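Local coordinates for protein peroxiredoxin (Clostridioides difficile, PDB 6TSB) that is the chitinase domain of a bifunctional spore-coat peroxiredoxin-chitinase, a glycoside hydrolase family 18 module that hydrolyses internal beta-1,4 linkages of chitin, at residues L175-T180 with D200-M205; S206-A211 with Y261-A266; H221-F226 with G257-G262. All coordinates share one frame; numbering follows the deposited sequence.

Interaction 1: L175-T180 with D200-M205; sequences LSVAGT and DYFNLM
S176 to G179 lie beside Y201 to L204 as neighbouring parallel strands of the family 18 TIM barrel, their axes 4.7 Å apart and their directions 25° apart. The ladder runs in alternating steps: N203 N reaches V177 O at 2.8 Å and G179 N reaches N203 O, while the V177 N to Y201 O rung is weak. D200 N donates to L175 O, and D200 OD2, through the lone pair away from OD1, accepts L175 N at 2.9 Å; R166 forms a salt bridge to the same OD2. S176, A178, Y201 and N203 point to one face, where two polar ends find partners on other strands of the barrel: S176 OG bonds D135 OD1, and N203 ND2 bonds Y41 OH. By sequence, D135, D137 and E139 fit the DxxDxDxE signature of family 18 chitinases, so this face probably borders the catalytic centre. N203 OD1 is buried with no polar partner in the model. V177, F202 and L204 take the other face, V177 packing on helix 154-169. With CG anti to its N (chi1 -176°), F202 leans across to the opposing strand. V177 O stands over one face of its ring, near the rim, and CZ occupies the side of G179 where no side chain intervenes, 3.5 Å from G179 CA. The ring edge ends at T180, with F202 CZ 3.4 Å from T180 O.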
loop_
_atom_site.group_PDB
_atom_site.type_symbol
_atom_site.label_atom_id
_atom_site.label_comp_id
_atom_site.label_asym_id
_atom_site.label_seq_id
_atom_site.Cartn_x
_atom_site.Cartn_y
_atom_site.Cartn_z
ATOM N N LEU A 175 -37.302 13.940 -0.989
ATOM C CA LEU A 175 -37.476 13.364 -2.325
ATOM C C LEU A 175 -36.101 13.393 -2.968
ATOM O O LEU A 175 -35.459 14.428 -2.875
ATOM C CB LEU A 175 -38.498 14.214 -3.089
ATOM C CG LEU A 175 -38.616 13.894 -4.578
ATOM C CD1 LEU A 175 -38.949 12.431 -4.788
ATOM C CD2 LEU A 175 -39.663 14.778 -5.236
ATOM N N SER A 176 -35.675 12.293 -3.571
ATOM C CA SER A 176 -34.358 12.175 -4.209
ATOM C C SER A 176 -34.513 11.320 -5.459
ATOM O O SER A 176 -35.503 10.620 -5.594
ATOM C CB SER A 176 -33.321 11.618 -3.255
ATOM O OG SER A 176 -33.619 10.268 -2.864
ATOM N N VAL A 177 -33.541 11.409 -6.336
ATOM C CA VAL A 177 -33.534 10.729 -7.645
ATOM C C VAL A 177 -32.145 10.140 -7.735
ATOM O O VAL A 177 -31.199 10.844 -7.389
ATOM C CB VAL A 177 -33.810 11.762 -8.748
ATOM C CG1 VAL A 177 -33.442 11.246 -10.133
ATOM C CG2 VAL A 177 -35.257 12.227 -8.682
ATOM N N ALA A 178 -32.060 8.879 -8.105
ATOM C CA ALA A 178 -30.802 8.180 -8.402
ATOM C C ALA A 178 -30.560 8.337 -9.891
ATOM O O ALA A 178 -31.474 7.959 -10.652
ATOM C CB ALA A 178 -30.904 6.715 -8.033
ATOM N N GLY A 179 -29.387 8.854 -10.266
ATOM C CA GLY A 179 -28.968 8.966 -11.672
ATOM C C GLY A 179 -27.464 9.093 -11.838
ATOM O O GLY A 179 -26.752 9.033 -10.839
ATOM N N THR A 180 -27.010 9.203 -13.084
ATOM C CA THR A 180 -25.589 9.364 -13.449
ATOM C C THR A 180 -25.385 10.811 -13.879
ATOM O O THR A 180 -26.379 11.578 -13.919
ATOM C CB THR A 180 -25.194 8.358 -14.527
ATOM O OG1 THR A 180 -25.816 8.796 -15.731
ATOM C CG2 THR A 180 -25.613 6.945 -14.186
ATOM N N ASP A 200 -34.688 17.095 -3.180
ATOM C CA ASP A 200 -33.797 17.467 -2.054
ATOM C C ASP A 200 -32.374 17.039 -2.403
ATOM O O ASP A 200 -31.438 17.771 -2.075
ATOM C CB ASP A 200 -34.256 16.818 -0.754
ATOM C CG ASP A 200 -35.587 17.361 -0.283
ATOM O OD1 ASP A 200 -35.599 18.471 0.201
ATOM O OD2 ASP A 200 -36.598 16.679 -0.441
ATOM N N TYR A 201 -32.216 15.919 -3.090
ATOM C CA TYR A 201 -30.887 15.375 -3.428
ATOM C C TYR A 201 -30.947 14.670 -4.775
ATOM O O TYR A 201 -31.985 14.099 -5.112
ATOM C CB TYR A 201 -30.415 14.395 -2.350
ATOM C CG TYR A 201 -30.147 15.029 -1.009
ATOM C CD1 TYR A 201 -29.018 15.807 -0.808
ATOM C CD2 TYR A 201 -30.993 14.837 0.068
ATOM C CE1 TYR A 201 -28.769 16.422 0.413
ATOM C CE2 TYR A 201 -30.738 15.404 1.310
ATOM C CZ TYR A 201 -29.626 16.208 1.475
ATOM O OH TYR A 201 -29.337 16.763 2.677
ATOM N N PHE A 202 -29.838 14.708 -5.499
ATOM C CA PHE A 202 -29.571 13.872 -6.686
ATOM C C PHE A 202 -28.483 12.913 -6.237
ATOM O O PHE A 202 -27.428 13.414 -5.784
ATOM C CB PHE A 202 -29.125 14.722 -7.875
ATOM C CG PHE A 202 -28.931 13.922 -9.135
ATOM C CD1 PHE A 202 -27.764 13.213 -9.355
ATOM C CD2 PHE A 202 -29.937 13.830 -10.070
ATOM C CE1 PHE A 202 -27.582 12.459 -10.506
ATOM C CE2 PHE A 202 -29.757 13.072 -11.224
ATOM C CZ PHE A 202 -28.585 12.396 -11.444
ATOM N N ASN A 203 -28.802 11.619 -6.228
ATOM C CA ASN A 203 -27.942 10.529 -5.719
ATOM C C ASN A 203 -27.115 10.064 -6.912
ATOM O O ASN A 203 -27.583 9.183 -7.719
ATOM C CB ASN A 203 -28.737 9.401 -5.038
ATOM C CG ASN A 203 -29.499 9.849 -3.799
ATOM O OD1 ASN A 203 -29.405 11.020 -3.387
ATOM N ND2 ASN A 203 -30.292 8.941 -3.234
ATOM N N LEU A 204 -25.933 10.665 -7.039
ATOM C CA LEU A 204 -25.045 10.419 -8.188
ATOM C C LEU A 204 -24.479 9.014 -8.042
ATOM O O LEU A 204 -23.647 8.806 -7.161
ATOM C CB LEU A 204 -23.958 11.503 -8.251
ATOM C CG LEU A 204 -22.770 11.190 -9.163
ATOM C CD1 LEU A 204 -23.216 10.855 -10.567
ATOM C CD2 LEU A 204 -21.790 12.351 -9.181
ATOM N N MET A 205 -24.850 8.131 -8.948
ATOM C CA MET A 205 -24.362 6.728 -8.995
ATOM C C MET A 205 -23.054 6.684 -9.778
ATOM O O MET A 205 -23.022 6.218 -10.931
ATOM C CB MET A 205 -25.419 5.802 -9.588
ATOM C CG MET A 205 -26.630 5.708 -8.638
ATOM S SD MET A 205 -27.886 4.508 -9.126
ATOM C CE MET A 205 -28.177 5.007 -10.834
#

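Interaction 2: S206-A211 with Y261-A266; sequences SYDFTA and YGRLGA
One face of the R263 guanidinium is covered by A211, whose CB sits over the centre of the group, 3.7 Å from R263 CZ. The edge of the same plane carries D208 OD1 on one flank and G265 O on another. The Y261 ring also meets D208 OD1 at its edge, and the Y207 ring has D208 OD2 at its own edge, so the carboxylate lies among three flat groups. R263 grips it side-on, with NE and NH2 both directed to OD1, the carboxylate turned 68° from the guanidinium. D208 OD1 is 2.8 Å from R263 NE, a salt bridge, and 2.7 Å from Y261 OH, which donates from above the carboxylate plane. The two tyrosines cross at about a right angle, Y207 CD1 coming within 3.1 Å of Y261 OH. R263 reaches D208 with its CG anti to the backbone N (chi1 169°) and a bend at chi3, where T210 OG1 slides past its CD. The third nitrogen closes back on its own segment: NH1 donates to G265 O at 3.0 Å, nearly straight at 168°. One water joins T210 OG1 at 2.7 Å and accepts from G265 N, linking the D208-A211 type I turn to the end of strand 254-264. Y207 and D208 close a Met-X-Tyr-Asp sequence (M205 to D208) like the one that lines the substrate cleft in family 18 relatives, and a PEG molecule lies close to D208. Three donors on OD1 hold the carboxylate in place, while R263, held at all three nitrogens, ties the loop to the strand.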
loop_
_atom_site.group_PDB
_atom_site.type_symbol
_atom_site.label_atom_id
_atom_site.label_comp_id
_atom_site.label_asym_id
_atom_site.label_seq_id
_atom_site.Cartn_x
_atom_site.Cartn_y
_atom_site.Cartn_z
ATOM N N SER A 206 -22.010 7.166 -9.118
ATOM C CA SER A 206 -20.662 7.385 -9.687
ATOM C C SER A 206 -19.891 6.083 -9.570
ATOM O O SER A 206 -18.875 6.091 -8.876
ATOM C CB SER A 206 -19.989 8.542 -8.984
ATOM O OG SER A 206 -20.479 8.726 -7.660
ATOM N N TYR A 207 -20.407 5.007 -10.181
ATOM C CA TYR A 207 -19.808 3.647 -10.173
ATOM C C TYR A 207 -20.389 2.853 -11.334
ATOM O O TYR A 207 -21.118 3.433 -12.138
ATOM C CB TYR A 207 -20.004 2.940 -8.830
ATOM C CG TYR A 207 -21.386 3.024 -8.239
ATOM C CD1 TYR A 207 -22.412 2.192 -8.671
ATOM C CD2 TYR A 207 -21.668 3.938 -7.231
ATOM C CE1 TYR A 207 -23.681 2.265 -8.114
ATOM C CE2 TYR A 207 -22.934 4.031 -6.684
ATOM C CZ TYR A 207 -23.943 3.202 -7.132
ATOM O OH TYR A 207 -25.182 3.335 -6.597
ATOM N N ASP A 208 -19.979 1.599 -11.472
ATOM C CA ASP A 208 -20.392 0.696 -12.579
ATOM C C ASP A 208 -19.952 1.236 -13.945
ATOM O O ASP A 208 -20.525 0.780 -14.944
ATOM C CB ASP A 208 -21.902 0.455 -12.566
ATOM C CG ASP A 208 -22.342 -0.594 -11.563
ATOM O OD1 ASP A 208 -21.528 -1.484 -11.247
ATOM O OD2 ASP A 208 -23.504 -0.512 -11.107
ATOM N N PHE A 209 -18.940 2.103 -14.028
ATOM C CA PHE A 209 -18.454 2.638 -15.331
ATOM C C PHE A 209 -18.217 1.479 -16.316
ATOM O O PHE A 209 -18.472 1.697 -17.526
ATOM C CB PHE A 209 -17.226 3.545 -15.152
ATOM C CG PHE A 209 -17.425 4.769 -14.271
ATOM C CD1 PHE A 209 -18.690 5.236 -13.942
ATOM C CD2 PHE A 209 -16.339 5.450 -13.754
ATOM C CE1 PHE A 209 -18.853 6.360 -13.144
ATOM C CE2 PHE A 209 -16.502 6.565 -12.940
ATOM C CZ PHE A 209 -17.762 7.025 -12.641
ATOM N N THR A 210 -17.817 0.281 -15.852
ATOM C CA THR A 210 -17.450 -0.876 -16.732
ATOM C C THR A 210 -18.536 -1.960 -16.813
ATOM O O THR A 210 -18.258 -2.998 -17.440
ATOM C CB THR A 210 -16.156 -1.552 -16.272
ATOM O OG1 THR A 210 -16.299 -1.863 -14.886
ATOM C CG2 THR A 210 -14.940 -0.688 -16.515
ATOM N N ALA A 211 -19.720 -1.725 -16.248
ATOM C CA ALA A 211 -20.875 -2.660 -16.227
ATOM C C ALA A 211 -21.342 -3.064 -17.641
ATOM O O ALA A 211 -21.981 -4.123 -17.752
ATOM C CB ALA A 211 -22.002 -2.037 -15.443
ATOM N N TYR A 261 -18.572 -2.701 -3.349
ATOM C CA TYR A 261 -18.277 -3.940 -4.096
ATOM C C TYR A 261 -17.142 -3.621 -5.059
ATOM O O TYR A 261 -16.864 -2.428 -5.242
ATOM C CB TYR A 261 -19.484 -4.436 -4.895
ATOM C CG TYR A 261 -20.045 -3.458 -5.901
ATOM C CD1 TYR A 261 -20.902 -2.448 -5.507
ATOM C CD2 TYR A 261 -19.747 -3.568 -7.250
ATOM C CE1 TYR A 261 -21.421 -1.544 -6.419
ATOM C CE2 TYR A 261 -20.277 -2.693 -8.181
ATOM C CZ TYR A 261 -21.107 -1.668 -7.756
ATOM O OH TYR A 261 -21.637 -0.776 -8.637
ATOM N N GLY A 262 -16.540 -4.669 -5.618
ATOM C CA GLY A 262 -15.560 -4.630 -6.713
ATOM C C GLY A 262 -16.194 -5.114 -7.989
ATOM O O GLY A 262 -17.100 -5.938 -7.888
ATOM N N ARG A 263 -15.751 -4.599 -9.138
ATOM C CA ARG A 263 -16.221 -5.056 -10.467
ATOM C C ARG A 263 -15.014 -5.247 -11.387
ATOM O O ARG A 263 -14.034 -4.520 -11.215
ATOM C CB ARG A 263 -17.217 -4.058 -11.061
ATOM C CG ARG A 263 -17.547 -4.299 -12.529
ATOM C CD ARG A 263 -18.557 -3.331 -13.133
ATOM N NE ARG A 263 -19.872 -3.352 -12.499
ATOM C CZ ARG A 263 -20.815 -4.271 -12.714
ATOM N NH1 ARG A 263 -20.608 -5.276 -13.553
ATOM N NH2 ARG A 263 -21.965 -4.188 -12.074
ATOM N N LEU A 264 -15.116 -6.220 -12.300
ATOM C CA LEU A 264 -14.245 -6.423 -13.485
ATOM C C LEU A 264 -15.168 -6.646 -14.692
ATOM O O LEU A 264 -15.691 -7.773 -14.865
ATOM C CB LEU A 264 -13.299 -7.605 -13.239
ATOM C CG LEU A 264 -12.273 -7.893 -14.339
ATOM C CD1 LEU A 264 -11.242 -6.779 -14.427
ATOM C CD2 LEU A 264 -11.587 -9.239 -14.114
ATOM N N GLY A 265 -15.427 -5.576 -15.446
ATOM C CA GLY A 265 -16.313 -5.576 -16.625
ATOM C C GLY A 265 -17.735 -5.949 -16.263
ATOM O O GLY A 265 -18.067 -5.914 -15.087
ATOM N N ALA A 266 -18.537 -6.331 -17.254
ATOM C CA ALA A 266 -19.970 -6.677 -17.095
ATOM C C ALA A 266 -20.114 -7.975 -16.291
ATOM O O ALA A 266 -21.167 -8.170 -15.681
ATOM C CB ALA A 266 -20.626 -6.799 -18.453
HETATM O O HOH W 1 -14.219 -3.309 -13.931
#

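Interaction 3: H221-F226 with G257-G262; sequences HQANLF and GIPFYG
Q222 and A223 approach P259 and Y261 through side chains, the closest CA atoms, A223 CA and I258 CA, being 7.7 Å apart, where a loop following strand 201-204 of the TIM barrel packs against strand 254-264. Q222 carries most of the contact. Its CG lies between backbone N and carbonyl carbon (chi1 77°), and a bend at chi2 brings the amide alongside P259 and up to the Y261 ring, amide and ring planes standing 62° apart. NE2 sits between the P259 ring and Y261, 3.5 Å from P259 CG and 3.3 Å from Y261 O, while OE1 comes to 3.4 Å from Y261 CE2, approaching the ring obliquely. That oxygen has its strongest partner elsewhere: it accepts from D208 N, so the glutamine links the D208 loop to this strand. P259 is wedged between neighbours, its CB lying over one face of the Y261 ring near the rim. The second subunit is close at hand. Its strand pairs in parallel with G257 to P259 and carries the sheet across the interface, and S307 and K317 of that subunit bond to Q222 N and A223 O, consistent with a barrel wall completed by a strand of the second subunit. The A223 methyl adds an apolar contact, its CB 4.1 Å from P259 CG.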
loop_
_atom_site.group_PDB
_atom_site.type_symbol
_atom_site.label_atom_id
_atom_site.label_comp_id
_atom_site.label_asym_id
_atom_site.label_seq_id
_atom_site.Cartn_x
_atom_site.Cartn_y
_atom_site.Cartn_z
ATOM N N HIS A 221 -11.153 0.849 -14.500
ATOM C CA HIS A 221 -11.818 1.303 -13.250
ATOM C C HIS A 221 -13.318 1.513 -13.479
ATOM O O HIS A 221 -13.713 2.008 -14.577
ATOM C CB HIS A 221 -11.240 2.612 -12.717
ATOM C CG HIS A 221 -9.765 2.580 -12.558
ATOM N ND1 HIS A 221 -9.141 1.623 -11.795
ATOM C CD2 HIS A 221 -8.800 3.385 -13.051
ATOM C CE1 HIS A 221 -7.846 1.839 -11.814
ATOM N NE2 HIS A 221 -7.610 2.924 -12.574
ATOM N N GLN A 222 -14.096 1.164 -12.449
ATOM C CA GLN A 222 -15.577 1.271 -12.387
ATOM C C GLN A 222 -15.974 2.622 -11.774
ATOM O O GLN A 222 -17.097 3.045 -12.076
ATOM C CB GLN A 222 -16.175 0.096 -11.598
ATOM C CG GLN A 222 -16.030 0.204 -10.077
ATOM C CD GLN A 222 -17.198 -0.408 -9.327
ATOM O OE1 GLN A 222 -18.343 -0.330 -9.758
ATOM N NE2 GLN A 222 -16.934 -1.004 -8.173
ATOM N N ALA A 223 -15.113 3.248 -10.948
ATOM C CA ALA A 223 -15.423 4.448 -10.122
ATOM C C ALA A 223 -14.203 5.399 -9.981
ATOM O O ALA A 223 -14.043 6.062 -8.914
ATOM C CB ALA A 223 -15.931 4.005 -8.775
ATOM N N ASN A 224 -13.406 5.546 -11.043
ATOM C CA ASN A 224 -12.230 6.458 -11.064
ATOM C C ASN A 224 -12.685 7.868 -10.680
ATOM O O ASN A 224 -13.678 8.354 -11.252
ATOM C CB ASN A 224 -11.481 6.370 -12.391
ATOM C CG ASN A 224 -12.343 6.623 -13.610
ATOM O OD1 ASN A 224 -12.986 5.701 -14.144
ATOM N ND2 ASN A 224 -12.283 7.852 -14.108
ATOM N N LEU A 225 -12.035 8.503 -9.705
ATOM C CA LEU A 225 -12.450 9.873 -9.307
ATOM C C LEU A 225 -12.015 10.849 -10.422
ATOM O O LEU A 225 -12.854 11.683 -10.824
ATOM C CB LEU A 225 -11.875 10.223 -7.939
ATOM C CG LEU A 225 -12.173 11.635 -7.446
ATOM C CD1 LEU A 225 -13.673 11.904 -7.382
ATOM C CD2 LEU A 225 -11.523 11.901 -6.092
ATOM N N PHE A 226 -10.813 10.678 -10.993
ATOM C CA PHE A 226 -10.295 11.465 -12.154
ATOM C C PHE A 226 -9.930 10.528 -13.306
ATOM O O PHE A 226 -10.002 9.317 -13.111
ATOM C CB PHE A 226 -9.119 12.328 -11.714
ATOM C CG PHE A 226 -9.482 13.344 -10.665
ATOM C CD1 PHE A 226 -10.240 14.461 -10.995
ATOM C CD2 PHE A 226 -9.032 13.220 -9.368
ATOM C CE1 PHE A 226 -10.547 15.420 -10.037
ATOM C CE2 PHE A 226 -9.363 14.162 -8.406
ATOM C CZ PHE A 226 -10.119 15.262 -8.739
ATOM N N GLY A 257 -21.796 8.872 -4.711
ATOM C CA GLY A 257 -22.034 7.438 -4.496
ATOM C C GLY A 257 -20.735 6.675 -4.583
ATOM O O GLY A 257 -20.011 6.867 -5.590
ATOM N N ILE A 258 -20.465 5.844 -3.570
ATOM C CA ILE A 258 -19.277 4.943 -3.508
ATOM C C ILE A 258 -19.762 3.498 -3.533
ATOM O O ILE A 258 -20.612 3.117 -2.727
ATOM C CB ILE A 258 -18.473 5.243 -2.236
ATOM C CG1 ILE A 258 -18.168 6.742 -2.136
ATOM C CG2 ILE A 258 -17.210 4.384 -2.163
ATOM C CD1 ILE A 258 -17.651 7.164 -0.795
ATOM N N PRO A 259 -19.181 2.636 -4.394
ATOM C CA PRO A 259 -19.479 1.205 -4.390
ATOM C C PRO A 259 -18.741 0.482 -3.254
ATOM O O PRO A 259 -17.560 0.762 -3.087
ATOM C CB PRO A 259 -18.914 0.721 -5.731
ATOM C CG PRO A 259 -17.724 1.621 -5.958
ATOM C CD PRO A 259 -18.141 2.966 -5.375
ATOM N N PHE A 260 -19.444 -0.386 -2.506
ATOM C CA PHE A 260 -18.877 -1.262 -1.452
ATOM C C PHE A 260 -18.757 -2.653 -2.045
ATOM O O PHE A 260 -18.865 -3.641 -1.338
ATOM C CB PHE A 260 -19.738 -1.241 -0.197
ATOM C CG PHE A 260 -19.567 -0.020 0.663
ATOM C CD1 PHE A 260 -18.786 1.050 0.265
ATOM C CD2 PHE A 260 -20.222 0.077 1.872
ATOM C CE1 PHE A 260 -18.650 2.166 1.088
ATOM C CE2 PHE A 260 -20.084 1.184 2.696
ATOM C CZ PHE A 260 -19.289 2.228 2.301
ATOM N N TYR A 261 -18.572 -2.701 -3.349
ATOM C CA TYR A 261 -18.277 -3.940 -4.096
ATOM C C TYR A 261 -17.142 -3.621 -5.059
ATOM O O TYR A 261 -16.864 -2.428 -5.242
ATOM C CB TYR A 261 -19.484 -4.436 -4.895
ATOM C CG TYR A 261 -20.045 -3.458 -5.901
ATOM C CD1 TYR A 261 -20.902 -2.448 -5.507
ATOM C CD2 TYR A 261 -19.747 -3.568 -7.250
ATOM C CE1 TYR A 261 -21.421 -1.544 -6.419
ATOM C CE2 TYR A 261 -20.277 -2.693 -8.181
ATOM C CZ TYR A 261 -21.107 -1.668 -7.756
ATOM O OH TYR A 261 -21.637 -0.776 -8.637
ATOM N N GLY A 262 -16.540 -4.669 -5.618
ATOM C CA GLY A 262 -15.560 -4.630 -6.713
ATOM C C GLY A 262 -16.194 -5.114 -7.989
ATOM O O GLY A 262 -17.100 -5.938 -7.888
#

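All three interactions belong to the family 18 barrel and follow its strands in order: 174-179 pairs with 201-204, which in turn neighbours 254-264. Interaction 1 closes in sequence before the other two open; S206-A211 continues directly from its second segment. Interactions 2 and 3 both end on strand 254-264, share Y261 and G262, and have centres about 7 Å apart, whereas interaction 1 lies about 19 Å and 16 Å from them, centre to centre. Between interactions 2 and 3, S206 OG probably bonds G257 O and F209 N probably bonds Q222 O. Each contact touches the second subunit, so barrel wall and rim loops are organised within a two-chain assembly.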